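Local coordinates for protein hydrogen peroxide-inducible genes activator (Corynebacterium glutamicum, PDB 6G1B) that acts as a LysR-type transcription regulator that probably controls peroxide-inducible genes, sensing hydrogen peroxide through a pair of cysteines, at residues 88-93 against 297-302; 105-110 against 132-137; 173-178 against 253-258; 191-196 against 208-213; 202-207 against 236-241. The protein carries 1 engineered substitution. All coordinates share one frame; numbering follows the deposited sequence. Where two conformers were deposited one is given.

In the fold
Contact 1 ties the long linker helix 69-92, which follows the DNA-binding part, to helix 294-317 of the regulatory domain; the other four lie within that domain. Contact 2 is joined to contact 1 by F300 packing on V105, with centres 21 Å apart. T110 of contact 2 then reaches P255 of contact 3 and L204 and D206 of contact 5. Contacts 3 and 5 have centres only 11 Å apart, F175 and L253 meeting D206 and L203. Contact 4, which holds C209 of the disulfide to C218, packs on contact 3 through H208 and L210. A bound hydrogen peroxide lies near contact 1, about 4 Å from the L302 side chain.

Contact 1 of 5, residues 88-93 against 297-302; sequences FLSHAK and FEQFAL
S90 and Q299 mark the crossing of helix 88-92 over helix 297-302, with axes 10.4 Å apart at their closest and nearly perpendicular, at a signed angle of -94°. This is the junction between the linker helix of a LysR-type regulator and the last long helix of its regulatory domain, a small contact on the surface of the chain. One polar bond anchors it. The Q299 chain, with CG beside its own backbone N and a bend at the next torsion, turns the amide toward the end of the linker helix, where NE2 donates to S90 O at 3.0 Å. The N-H is almost straight on the acceptor (167°), and S90 O lies in the plane of the amide, so the bond fixes how that flat group is rotated. K93 closes one side of the amide with its CB, 4.0 Å from Q299 NE2, while its extended chain runs off to a salt bridge with E295.

The H91 ring carries the apolar half. Its ND1 is engaged by S87 O, its ring is stacked with an aromatic side chain of a neighbouring chain, and L302, whose side chain is also near the bound hydrogen peroxide, fits against it as well. L302 CD1 sits over a face, 4.2 Å from the ring centroid, in a CH-pi contact. The other methyl, L302 CD2, comes to 3.6 Å from H91 CE1.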
# COMPACT_ATOMS: atom_id res chain seq x y z
N PHE B 88 -32.28 -10.08 -14.15
CA PHE B 88 -33.65 -10.46 -14.48
C PHE B 88 -33.67 -11.81 -15.23
O PHE B 88 -34.34 -12.74 -14.80
CB PHE B 88 -34.32 -9.34 -15.31
CG PHE B 88 -35.66 -9.70 -15.87
CD1 PHE B 88 -36.81 -9.59 -15.10
CD2 PHE B 88 -35.76 -10.16 -17.18
CE1 PHE B 88 -38.04 -9.92 -15.63
CE2 PHE B 88 -36.99 -10.48 -17.72
CZ PHE B 88 -38.13 -10.37 -16.94
N LEU B 89 -32.91 -11.90 -16.31
CA LEU B 89 -32.80 -13.13 -17.11
C LEU B 89 -32.31 -14.34 -16.29
O LEU B 89 -32.87 -15.44 -16.36
CB LEU B 89 -31.87 -12.91 -18.31
CG LEU B 89 -32.02 -13.88 -19.47
CD1 LEU B 89 -33.44 -13.87 -20.05
CD2 LEU B 89 -31.00 -13.54 -20.54
N SER B 90 -31.27 -14.11 -15.50
CA SER B 90 -30.71 -15.13 -14.60
C SER B 90 -31.73 -15.69 -13.57
O SER B 90 -31.76 -16.89 -13.31
CB SER B 90 -29.49 -14.54 -13.89
OG SER B 90 -28.80 -15.55 -13.19
N HIS B 91 -32.54 -14.81 -12.99
CA HIS B 91 -33.61 -15.22 -12.07
C HIS B 91 -34.81 -15.86 -12.78
O HIS B 91 -35.55 -16.61 -12.14
CB HIS B 91 -34.09 -14.06 -11.20
CG HIS B 91 -33.19 -13.75 -10.06
ND1 HIS B 91 -32.12 -12.88 -10.17
CD2 HIS B 91 -33.19 -14.19 -8.78
CE1 HIS B 91 -31.50 -12.81 -9.00
NE2 HIS B 91 -32.14 -13.58 -8.14
N ALA B 92 -35.01 -15.56 -14.07
CA ALA B 92 -36.11 -16.15 -14.84
C ALA B 92 -35.89 -17.62 -15.17
O ALA B 92 -36.84 -18.33 -15.44
CB ALA B 92 -36.36 -15.37 -16.13
N LYS B 93 -34.63 -18.08 -15.14
CA LYS B 93 -34.32 -19.50 -15.28
C LYS B 93 -34.47 -20.24 -13.94
O LYS B 93 -33.80 -21.26 -13.73
CB LYS B 93 -32.89 -19.66 -15.84
CG LYS B 93 -32.68 -18.98 -17.19
CD LYS B 93 -31.23 -18.59 -17.45
CE LYS B 93 -31.09 -17.86 -18.78
NZ LYS B 93 -29.77 -17.21 -18.96
N PHE B 297 -23.58 -23.05 -11.97
CA PHE B 297 -22.91 -22.25 -10.96
C PHE B 297 -23.59 -20.92 -10.73
O PHE B 297 -23.66 -20.50 -9.58
CB PHE B 297 -21.45 -22.01 -11.30
CG PHE B 297 -20.63 -23.26 -11.48
CD1 PHE B 297 -20.93 -24.46 -10.80
CD2 PHE B 297 -19.49 -23.20 -12.29
CE1 PHE B 297 -20.14 -25.57 -10.97
CE2 PHE B 297 -18.69 -24.30 -12.43
CZ PHE B 297 -19.01 -25.51 -11.78
N GLU B 298 -24.13 -20.29 -11.79
CA GLU B 298 -24.84 -19.01 -11.64
C GLU B 298 -26.10 -19.25 -10.81
O GLU B 298 -26.43 -18.42 -9.96
CB GLU B 298 -25.20 -18.35 -12.99
CG GLU B 298 -24.01 -18.01 -13.91
CD GLU B 298 -23.48 -16.57 -13.84
OE1 GLU B 298 -24.01 -15.69 -13.11
OE2 GLU B 298 -22.50 -16.32 -14.57
N GLN B 299 -26.78 -20.37 -11.06
CA GLN B 299 -27.96 -20.72 -10.26
C GLN B 299 -27.58 -20.98 -8.80
O GLN B 299 -28.27 -20.56 -7.91
CB GLN B 299 -28.72 -21.92 -10.88
CG GLN B 299 -29.39 -21.59 -12.24
CD GLN B 299 -30.32 -20.38 -12.14
OE1 GLN B 299 -31.19 -20.36 -11.26
NE2 GLN B 299 -30.12 -19.35 -13.03
N PHE B 300 -26.44 -21.62 -8.57
CA PHE B 300 -25.94 -21.84 -7.22
C PHE B 300 -25.57 -20.54 -6.50
O PHE B 300 -25.80 -20.41 -5.30
CB PHE B 300 -24.74 -22.80 -7.22
CG PHE B 300 -24.38 -23.29 -5.86
CD1 PHE B 300 -25.29 -24.05 -5.13
CD2 PHE B 300 -23.17 -22.97 -5.29
CE1 PHE B 300 -24.98 -24.47 -3.85
CE2 PHE B 300 -22.85 -23.39 -4.02
CZ PHE B 300 -23.75 -24.15 -3.29
N ALA B 301 -25.05 -19.58 -7.24
CA ALA B 301 -24.75 -18.23 -6.74
C ALA B 301 -25.98 -17.57 -6.11
O ALA B 301 -25.89 -16.93 -5.07
CB ALA B 301 -24.21 -17.36 -7.87
N LEU B 302 -27.13 -17.75 -6.75
CA LEU B 302 -28.38 -17.17 -6.26
C LEU B 302 -28.74 -17.77 -4.91
O LEU B 302 -29.21 -17.07 -4.05
CB LEU B 302 -29.50 -17.40 -7.28
CG LEU B 302 -29.27 -16.85 -8.69
CD1 LEU B 302 -30.46 -17.17 -9.59
CD2 LEU B 302 -28.98 -15.35 -8.67

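Contact 2 of 5, residues 105-110 against 132-137; sequences VGIIPT and PHIVED
I107 and I134 project from the same face of two parallel strands, their side chains slanting across one another until I107 CD1 lies 4.0 Å from I134 CG2. I134 extends its other branch to V105, with CD1 4.0 Å from V105 CB, so its branches touch residues two apart on strand 105-107. Further along this face E136 meets P109. Its CG is anti to the backbone N (chi1 180°), and a bend at the next torsion brings the carboxylate to the P109 ring, the side chains crossing at about a right angle with E136 OE2 3.5 Å from P109 CB. Both carboxylate oxygens are hydrogen-bonded to a neighbouring chain.

The backbones hold this register: V105 N donates to H133 O at 2.7 Å, V135 N to V105 O and I107 N to V135 O, both at 2.9 Å, whereas D137 N to I107 O is weak. The pair forms the strands of a beta-alpha-beta crossover. Helix 112-126 connects them and packs on I107 and E136; helix 139-147 lies against V135, on the face opposite I107, and I108 and D137 beyond the strands. Strand 153-158 flanks strand 101-107, while I134 and V135 continue the sheet into another chain.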
# COMPACT_ATOMS: atom_id res chain seq x y z
N VAL B 105 -18.31 -27.95 -3.35
CA VAL B 105 -18.12 -26.51 -3.08
C VAL B 105 -17.03 -26.29 -2.04
O VAL B 105 -17.13 -26.79 -0.92
CB VAL B 105 -19.44 -25.86 -2.59
CG1 VAL B 105 -19.32 -24.34 -2.58
CG2 VAL B 105 -20.63 -26.30 -3.46
N GLY B 106 -15.99 -25.54 -2.40
CA GLY B 106 -14.99 -25.06 -1.41
C GLY B 106 -15.46 -23.75 -0.80
O GLY B 106 -15.98 -22.92 -1.51
N ILE B 107 -15.34 -23.58 0.52
CA ILE B 107 -15.73 -22.34 1.19
C ILE B 107 -14.67 -21.99 2.21
O ILE B 107 -14.22 -22.84 3.01
CB ILE B 107 -17.12 -22.39 1.90
CG1 ILE B 107 -18.20 -22.90 0.96
CG2 ILE B 107 -17.56 -21.00 2.30
CD1 ILE B 107 -19.55 -23.13 1.59
N ILE B 108 -14.26 -20.72 2.19
CA ILE B 108 -13.27 -20.20 3.14
C ILE B 108 -13.78 -20.28 4.58
O ILE B 108 -15.00 -20.22 4.79
CB ILE B 108 -12.80 -18.77 2.79
CG1 ILE B 108 -13.97 -17.77 2.65
CG2 ILE B 108 -11.96 -18.78 1.52
CD1 ILE B 108 -13.49 -16.32 2.49
N PRO B 109 -12.87 -20.42 5.56
CA PRO B 109 -13.29 -20.64 6.96
C PRO B 109 -14.02 -19.50 7.65
O PRO B 109 -14.80 -19.76 8.59
CB PRO B 109 -11.97 -20.91 7.70
CG PRO B 109 -10.96 -21.18 6.66
CD PRO B 109 -11.40 -20.48 5.42
N THR B 110 -13.80 -18.25 7.22
CA THR B 110 -14.51 -17.12 7.80
C THR B 110 -15.85 -16.81 7.14
O THR B 110 -16.50 -15.81 7.51
CB THR B 110 -13.65 -15.84 7.82
OG1 THR B 110 -13.17 -15.54 6.51
CG2 THR B 110 -12.46 -16.02 8.76
N PRO B 132 -24.95 -31.83 -2.57
CA PRO B 132 -23.85 -30.91 -2.25
C PRO B 132 -22.75 -31.59 -1.47
O PRO B 132 -23.04 -32.43 -0.61
CB PRO B 132 -24.53 -29.83 -1.43
CG PRO B 132 -25.65 -30.53 -0.78
CD PRO B 132 -26.10 -31.65 -1.67
N HIS B 133 -21.49 -31.26 -1.78
CA HIS B 133 -20.34 -31.70 -0.99
C HIS B 133 -19.51 -30.47 -0.64
O HIS B 133 -19.09 -29.77 -1.53
CB HIS B 133 -19.51 -32.72 -1.75
CG HIS B 133 -20.29 -33.94 -2.10
ND1 HIS B 133 -20.62 -34.90 -1.17
CD2 HIS B 133 -20.86 -34.33 -3.27
CE1 HIS B 133 -21.34 -35.84 -1.75
NE2 HIS B 133 -21.49 -35.53 -3.02
N ILE B 134 -19.31 -30.23 0.64
CA ILE B 134 -18.65 -29.01 1.11
C ILE B 134 -17.28 -29.34 1.66
O ILE B 134 -17.10 -30.26 2.47
CB ILE B 134 -19.46 -28.31 2.22
CG1 ILE B 134 -20.94 -28.19 1.85
CG2 ILE B 134 -18.86 -26.96 2.56
CD1 ILE B 134 -21.20 -27.31 0.65
N VAL B 135 -16.30 -28.56 1.21
CA VAL B 135 -14.93 -28.59 1.68
C VAL B 135 -14.66 -27.19 2.24
O VAL B 135 -14.78 -26.21 1.53
CB VAL B 135 -13.93 -28.89 0.53
CG1 VAL B 135 -12.49 -28.76 1.02
CG2 VAL B 135 -14.18 -30.27 -0.05
N GLU B 136 -14.35 -27.12 3.53
CA GLU B 136 -14.03 -25.87 4.18
C GLU B 136 -12.53 -25.88 4.48
O GLU B 136 -12.05 -26.77 5.21
CB GLU B 136 -14.85 -25.67 5.45
CG GLU B 136 -14.56 -24.38 6.20
CD GLU B 136 -13.71 -24.62 7.43
OE1 GLU B 136 -14.27 -25.14 8.41
OE2 GLU B 136 -12.48 -24.32 7.41
N ASP B 137 -11.81 -24.91 3.91
CA ASP B 137 -10.36 -24.81 4.11
C ASP B 137 -9.83 -23.44 3.65
O ASP B 137 -10.57 -22.65 3.00
CB ASP B 137 -9.64 -25.96 3.36
CG ASP B 137 -8.28 -26.37 4.02
OD1 ASP B 137 -7.81 -27.47 3.74
OD2 ASP B 137 -7.62 -25.60 4.77

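Contact 3 of 5, residues 173-178 against 253-258; sequences EDFIVV and LVPISA
E173 and S257 form the tight end of this contact. The extended glutamate chain, with CG anti to its backbone N (chi1 170°), delivers OE2 to two donors of one residue: S257 OG at 2.6 Å, on the syn lone pair, and S257 N at 3.0 Å, nearly along the C-O axis. The same oxygen presses on P255 CB. With OE1 in a salt bridge to R281, this buried carboxylate is held at both oxygens, which would probably stabilise its charged form.

Close packing also marks the other end, where V178 CG2 touches V254 CG2 at 3.5 Å. Between the two ends runs an antiparallel ladder of the regulatory domain, whose sheet belongs to the periplasmic-binding-protein-like fold. I176 and V254 are the hydrogen-bonded pair, exchanging I176 N to V254 O (2.8 Å) and V254 N to I176 O (3.0 Å). P255, which has no N-H to offer, falls in a non-hydrogen-bonded pair with F175, and the ring of F175 crosses it obliquely, CE2 being 3.9 Å from P255 CG.

The side of D174 is looser and partly open to solvent. I256 N still donates to D174 O, but the side chains only approach, D174 CB staying 4.2 Å from I256 CG2. D174 OD1 turns aside to N325, and I176 CB comes no nearer than 4.5 Å to I256 CG2.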
# COMPACT_ATOMS: atom_id res chain seq x y z
N GLU B 173 -19.61 -7.90 1.89
CA GLU B 173 -19.94 -8.18 3.28
C GLU B 173 -19.12 -7.23 4.13
O GLU B 173 -17.89 -7.21 4.06
CB GLU B 173 -19.63 -9.64 3.64
CG GLU B 173 -19.72 -9.95 5.13
CD GLU B 173 -19.71 -11.45 5.46
OE1 GLU B 173 -19.06 -12.22 4.68
OE2 GLU B 173 -20.32 -11.82 6.50
N ASP B 174 -19.81 -6.45 4.94
CA ASP B 174 -19.16 -5.54 5.84
C ASP B 174 -18.53 -6.31 6.99
O ASP B 174 -18.93 -7.46 7.29
CB ASP B 174 -20.14 -4.53 6.40
CG ASP B 174 -20.56 -3.49 5.38
OD1 ASP B 174 -21.68 -3.02 5.51
OD2 ASP B 174 -19.81 -3.10 4.46
N PHE B 175 -17.55 -5.66 7.63
CA PHE B 175 -17.02 -6.13 8.90
C PHE B 175 -17.63 -5.27 10.01
O PHE B 175 -18.20 -4.21 9.77
CB PHE B 175 -15.51 -6.09 8.93
CG PHE B 175 -14.86 -7.14 8.09
CD1 PHE B 175 -14.75 -6.98 6.73
CD2 PHE B 175 -14.37 -8.31 8.65
CE1 PHE B 175 -14.15 -7.95 5.94
CE2 PHE B 175 -13.79 -9.30 7.89
CZ PHE B 175 -13.65 -9.11 6.53
N ILE B 176 -17.56 -5.80 11.22
CA ILE B 176 -17.83 -5.05 12.42
C ILE B 176 -16.53 -5.05 13.22
O ILE B 176 -15.70 -5.92 13.04
CB ILE B 176 -19.01 -5.66 13.22
CG1 ILE B 176 -19.43 -4.73 14.35
CG2 ILE B 176 -18.68 -7.07 13.76
CD1 ILE B 176 -20.84 -4.93 14.76
N VAL B 177 -16.32 -4.05 14.05
CA VAL B 177 -15.17 -4.02 14.91
C VAL B 177 -15.59 -4.70 16.20
O VAL B 177 -16.69 -4.48 16.71
CB VAL B 177 -14.68 -2.59 15.16
CG1 VAL B 177 -13.42 -2.59 16.00
CG2 VAL B 177 -14.44 -1.88 13.84
N VAL B 178 -14.71 -5.53 16.73
CA VAL B 178 -14.94 -6.21 17.99
C VAL B 178 -13.79 -5.88 18.93
O VAL B 178 -12.64 -6.08 18.58
CB VAL B 178 -15.10 -7.72 17.77
CG1 VAL B 178 -15.31 -8.43 19.08
CG2 VAL B 178 -16.27 -7.99 16.82
N LEU B 253 -11.56 -7.52 13.51
CA LEU B 253 -12.64 -7.33 12.55
C LEU B 253 -13.32 -8.66 12.33
O LEU B 253 -12.64 -9.66 12.10
CB LEU B 253 -12.11 -6.82 11.21
CG LEU B 253 -11.34 -5.53 11.25
CD1 LEU B 253 -10.90 -5.10 9.85
CD2 LEU B 253 -12.15 -4.44 11.94
N VAL B 254 -14.66 -8.66 12.36
CA VAL B 254 -15.45 -9.87 12.18
C VAL B 254 -16.46 -9.61 11.07
O VAL B 254 -17.10 -8.56 11.09
CB VAL B 254 -16.20 -10.23 13.48
CG1 VAL B 254 -17.12 -11.42 13.26
CG2 VAL B 254 -15.22 -10.51 14.62
N PRO B 255 -16.59 -10.54 10.09
CA PRO B 255 -17.65 -10.40 9.09
C PRO B 255 -19.01 -10.37 9.78
O PRO B 255 -19.22 -11.12 10.75
CB PRO B 255 -17.54 -11.69 8.24
CG PRO B 255 -16.20 -12.26 8.57
CD PRO B 255 -15.90 -11.84 9.96
N ILE B 256 -19.92 -9.52 9.29
CA ILE B 256 -21.23 -9.40 9.94
C ILE B 256 -22.07 -10.68 10.00
O ILE B 256 -22.81 -10.85 10.94
CB ILE B 256 -22.09 -8.24 9.39
CG1 ILE B 256 -22.41 -8.44 7.93
CG2 ILE B 256 -21.41 -6.90 9.66
CD1 ILE B 256 -23.51 -7.50 7.46
N SER B 257 -21.89 -11.57 9.03
CA SER B 257 -22.54 -12.89 9.06
C SER B 257 -22.17 -13.73 10.28
O SER B 257 -22.94 -14.57 10.70
CB SER B 257 -22.28 -13.70 7.77
OG SER B 257 -20.94 -14.07 7.58
N ALA B 258 -21.01 -13.47 10.86
CA ALA B 258 -20.52 -14.16 12.05
C ALA B 258 -20.97 -13.53 13.35
O ALA B 258 -20.58 -14.00 14.40
CB ALA B 258 -18.98 -14.22 12.02

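Contact 4 of 5, residues 191-196 against 208-213; sequences LELSAL and HCLHDQ
L193, L196 and L210 make a buried leucine contact between a 3-10 turn and strand 209-211 of the regulatory domain, with one water linking the polar groups beside it. L193 carries most of it. With CG beside its own backbone N, its two methyls divide: CD1 lies against the backbone and carboxylate of D212, 3.7 Å from D212 OD2, while CD2 slants across L210. In the conformer of L210 described here, one of two deposited, its CD2 is 3.9 Å from L193 CD2 and 4.0 Å from L196 CD2, so one methyl touches both leucines.

The water gives a hydrogen to E192 OE2 (2.7 Å) and another to D212 OD2 (2.6 Å), and accepts from L193 N at 2.8 Å. It thereby bridges two acidic groups whose OE2 and OD2 are 4.8 Å apart; with E197 of the second subunit also close to D212, this gathering of like charges may raise the affinity of one of them for a proton. D212 OD1 is turned the other way, accepting from I214 N in an Asx turn and from V215 N. S194 and L196 pack on the second subunit, while C209, disulfide-bonded to C218, lies in strand 209-211, an arrangement consistent with the peroxide-sensing cysteine pair of OxyR proteins.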
# COMPACT_ATOMS: atom_id res chain seq x y z
N LEU B 191 -16.03 5.52 13.95
CA LEU B 191 -14.57 5.41 13.92
C LEU B 191 -14.03 5.73 12.55
O LEU B 191 -14.64 5.37 11.55
CB LEU B 191 -14.11 4.00 14.32
CG LEU B 191 -14.45 3.57 15.75
CD1 LEU B 191 -14.03 2.13 15.99
CD2 LEU B 191 -13.75 4.51 16.72
N GLU B 192 -12.88 6.40 12.53
CA GLU B 192 -12.17 6.73 11.29
C GLU B 192 -11.02 5.75 11.15
O GLU B 192 -10.73 5.02 12.09
CB GLU B 192 -11.63 8.18 11.37
CG GLU B 192 -12.73 9.26 11.33
CD GLU B 192 -13.68 9.15 10.12
OE1 GLU B 192 -14.91 9.42 10.25
OE2 GLU B 192 -13.23 8.74 9.03
N LEU B 193 -10.35 5.74 10.00
CA LEU B 193 -9.19 4.86 9.82
C LEU B 193 -8.08 5.10 10.84
O LEU B 193 -7.44 4.15 11.29
CB LEU B 193 -8.62 4.92 8.41
CG LEU B 193 -9.32 4.07 7.35
CD1 LEU B 193 -8.56 4.06 6.04
CD2 LEU B 193 -9.59 2.65 7.81
N SER B 194 -7.89 6.34 11.26
CA SER B 194 -6.97 6.64 12.37
C SER B 194 -7.16 5.78 13.65
O SER B 194 -6.22 5.62 14.42
CB SER B 194 -7.09 8.10 12.79
OG SER B 194 -8.36 8.38 13.33
N ALA B 195 -8.38 5.29 13.88
CA ALA B 195 -8.65 4.41 15.03
C ALA B 195 -7.80 3.15 15.06
O ALA B 195 -7.64 2.57 16.13
CB ALA B 195 -10.11 4.04 15.05
N LEU B 196 -7.26 2.72 13.91
CA LEU B 196 -6.34 1.57 13.81
C LEU B 196 -5.17 1.65 14.78
O LEU B 196 -4.79 0.64 15.39
CB LEU B 196 -5.74 1.48 12.41
CG LEU B 196 -6.67 1.12 11.27
CD1 LEU B 196 -5.93 1.22 9.95
CD2 LEU B 196 -7.18 -0.28 11.45
N HIS B 208 -10.56 -8.87 4.05
CA HIS B 208 -10.88 -7.50 4.49
C HIS B 208 -10.24 -6.43 3.60
O HIS B 208 -9.09 -6.55 3.21
CB HIS B 208 -10.53 -7.24 5.96
CG HIS B 208 -9.07 -7.35 6.27
ND1 HIS B 208 -8.17 -6.31 6.06
CD2 HIS B 208 -8.35 -8.37 6.77
CE1 HIS B 208 -6.96 -6.71 6.40
NE2 HIS B 208 -7.05 -7.96 6.85
N CYS B 209 -11.00 -5.40 3.29
CA CYS B 209 -10.59 -4.30 2.42
C CYS B 209 -10.94 -2.98 3.14
O CYS B 209 -12.12 -2.62 3.24
CB CYS B 209 -11.33 -4.44 1.10
SG CYS B 209 -11.03 -3.12 -0.12
N LEU B 210 -9.92 -2.30 3.67
CA LEU B 210 -10.09 -1.08 4.47
C LEU B 210 -9.56 0.13 3.72
O LEU B 210 -8.39 0.15 3.32
CB LEU B 210 -9.38 -1.19 5.84
CG LEU B 210 -10.30 -1.32 7.07
CD1 LEU B 210 -11.09 -2.61 7.03
CD2 LEU B 210 -9.51 -1.26 8.36
N HIS B 211 -10.41 1.12 3.51
CA HIS B 211 -10.00 2.41 2.90
C HIS B 211 -11.07 3.47 3.16
O HIS B 211 -12.24 3.14 3.46
CB HIS B 211 -9.73 2.27 1.37
CG HIS B 211 -10.93 1.87 0.57
ND1 HIS B 211 -11.21 0.57 0.23
CD2 HIS B 211 -11.96 2.61 0.09
CE1 HIS B 211 -12.35 0.52 -0.44
NE2 HIS B 211 -12.83 1.74 -0.53
N ASP B 212 -10.65 4.73 3.03
CA ASP B 212 -11.55 5.89 2.92
C ASP B 212 -11.11 6.68 1.69
O ASP B 212 -10.26 6.20 0.94
CB ASP B 212 -11.56 6.72 4.21
CG ASP B 212 -10.17 7.34 4.55
OD1 ASP B 212 -9.37 7.60 3.63
OD2 ASP B 212 -9.89 7.55 5.75
N GLN B 213 -11.64 7.88 1.48
CA GLN B 213 -11.39 8.65 0.23
C GLN B 213 -9.95 9.14 0.04
O GLN B 213 -9.56 9.51 -1.07
CB GLN B 213 -12.34 9.85 0.12
CG GLN B 213 -13.83 9.49 0.02
CD GLN B 213 -14.54 9.48 1.37
OE1 GLN B 213 -14.40 8.52 2.15
NE2 GLN B 213 -15.30 10.55 1.68
O HOH W 1 -10.99 7.61 8.05

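Contact 5 of 5, residues 202-207 against 236-241; sequences LLLDDG and SSLTTV
L204 packs on L238 and V241 at the amino end of helix 238-246, a helix start whose N-cap is S237. S237 OG accepts from T240 N at 3.0 Å, and the bond is nearly straight (174°), so the cap takes up an amide that the first turn would otherwise present without a backbone acceptor.

L204 packs beside this start. Its CG stands anti to the carbonyl carbon (chi1 -59°), which sends both methyls at the helix. CD1 meets the backbone first, 3.5 Å from L238 N, and lies 3.9 Å from L238 CB; the L204 and V241 side chains slide past each other in opposite directions, with L204 CD2 3.8 Å from V241 CG2. The second branch of V241 turns to L202, with V241 CG1 4.2 Å from L202 CB.

All of this belongs to one alpha/beta part of the periplasmic-binding-protein-like regulatory domain. Residues 202-207 are a loop rather than a regular strand, but L202 bonds through its backbone to S251, just ahead of strand 252-255, and helix 238-246 leads into that strand.

Polar groups lie beside the leucines. D205 is the centre of an inverse gamma turn, and a water donates to S236 O at 3.3 Å while accepting only weakly from D205 N. Acidic groups on another chain accept from S236 N and S237 N, and T240 OG1 is hydrogen-bonded to an acidic side chain there too, where the positive end of the helix would probably help hold them.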
# COMPACT_ATOMS: atom_id res chain seq x y z
N LEU B 202 -5.84 -7.41 15.42
CA LEU B 202 -5.29 -8.67 14.99
C LEU B 202 -6.21 -9.10 13.84
O LEU B 202 -7.41 -9.30 14.01
CB LEU B 202 -5.36 -9.68 16.10
CG LEU B 202 -4.94 -9.27 17.50
CD1 LEU B 202 -6.05 -9.59 18.52
CD2 LEU B 202 -3.66 -9.99 17.85
N LEU B 203 -5.62 -9.16 12.67
CA LEU B 203 -6.33 -9.32 11.43
C LEU B 203 -6.02 -10.68 10.86
O LEU B 203 -4.93 -11.19 11.04
CB LEU B 203 -5.88 -8.25 10.45
CG LEU B 203 -6.20 -6.80 10.87
CD1 LEU B 203 -5.40 -5.80 10.05
CD2 LEU B 203 -7.69 -6.52 10.79
N LEU B 204 -7.02 -11.27 10.24
CA LEU B 204 -6.89 -12.54 9.55
C LEU B 204 -6.82 -12.27 8.06
O LEU B 204 -7.29 -11.24 7.59
CB LEU B 204 -8.11 -13.43 9.82
CG LEU B 204 -8.41 -13.78 11.26
CD1 LEU B 204 -9.66 -14.63 11.36
CD2 LEU B 204 -7.23 -14.54 11.84
N ASP B 205 -6.31 -13.25 7.32
CA ASP B 205 -6.40 -13.25 5.89
C ASP B 205 -7.81 -13.68 5.39
O ASP B 205 -8.00 -14.77 4.87
CB ASP B 205 -5.27 -14.13 5.33
CG ASP B 205 -5.19 -14.09 3.81
OD1 ASP B 205 -5.47 -13.01 3.20
OD2 ASP B 205 -4.89 -15.18 3.24
N ASP B 206 -8.76 -12.77 5.54
CA ASP B 206 -10.21 -13.01 5.41
C ASP B 206 -10.87 -12.14 4.32
O ASP B 206 -12.10 -12.04 4.23
CB ASP B 206 -10.92 -12.78 6.77
CG ASP B 206 -10.71 -11.37 7.35
OD1 ASP B 206 -10.32 -10.46 6.62
OD2 ASP B 206 -10.97 -11.15 8.54
N GLY B 207 -10.03 -11.52 3.50
CA GLY B 207 -10.48 -10.69 2.42
C GLY B 207 -10.80 -9.27 2.80
O GLY B 207 -11.26 -8.52 1.93
N SER B 236 -4.42 -17.70 12.29
CA SER B 236 -5.12 -18.23 11.12
C SER B 236 -6.59 -18.49 11.42
O SER B 236 -7.35 -18.67 10.48
CB SER B 236 -4.44 -19.49 10.57
OG SER B 236 -4.63 -20.57 11.46
N SER B 237 -6.98 -18.49 12.69
CA SER B 237 -8.37 -18.78 13.07
C SER B 237 -9.02 -17.63 13.83
O SER B 237 -8.41 -17.07 14.72
CB SER B 237 -8.45 -20.07 13.91
OG SER B 237 -8.70 -19.86 15.31
N LEU B 238 -10.28 -17.35 13.51
CA LEU B 238 -11.08 -16.38 14.24
C LEU B 238 -11.25 -16.69 15.74
O LEU B 238 -11.33 -15.75 16.56
CB LEU B 238 -12.45 -16.23 13.57
CG LEU B 238 -13.32 -15.06 14.05
CD1 LEU B 238 -12.58 -13.75 13.87
CD2 LEU B 238 -14.65 -14.99 13.34
N THR B 239 -11.26 -17.98 16.09
CA THR B 239 -11.48 -18.38 17.48
C THR B 239 -10.27 -17.98 18.35
O THR B 239 -10.45 -17.50 19.47
CB THR B 239 -11.76 -19.89 17.55
OG1 THR B 239 -12.92 -20.19 16.75
CG2 THR B 239 -12.00 -20.35 18.98
N THR B 240 -9.06 -18.19 17.83
CA THR B 240 -7.85 -17.71 18.48
C THR B 240 -7.91 -16.18 18.73
O THR B 240 -7.65 -15.74 19.83
CB THR B 240 -6.61 -18.08 17.63
OG1 THR B 240 -6.48 -19.50 17.62
CG2 THR B 240 -5.35 -17.49 18.18
N VAL B 241 -8.32 -15.43 17.72
CA VAL B 241 -8.42 -13.98 17.80
C VAL B 241 -9.48 -13.53 18.84
O VAL B 241 -9.20 -12.69 19.68
CB VAL B 241 -8.68 -13.38 16.38
CG1 VAL B 241 -8.95 -11.91 16.43
CG2 VAL B 241 -7.47 -13.61 15.49
O HOH W 2 -6.66 -16.39 8.20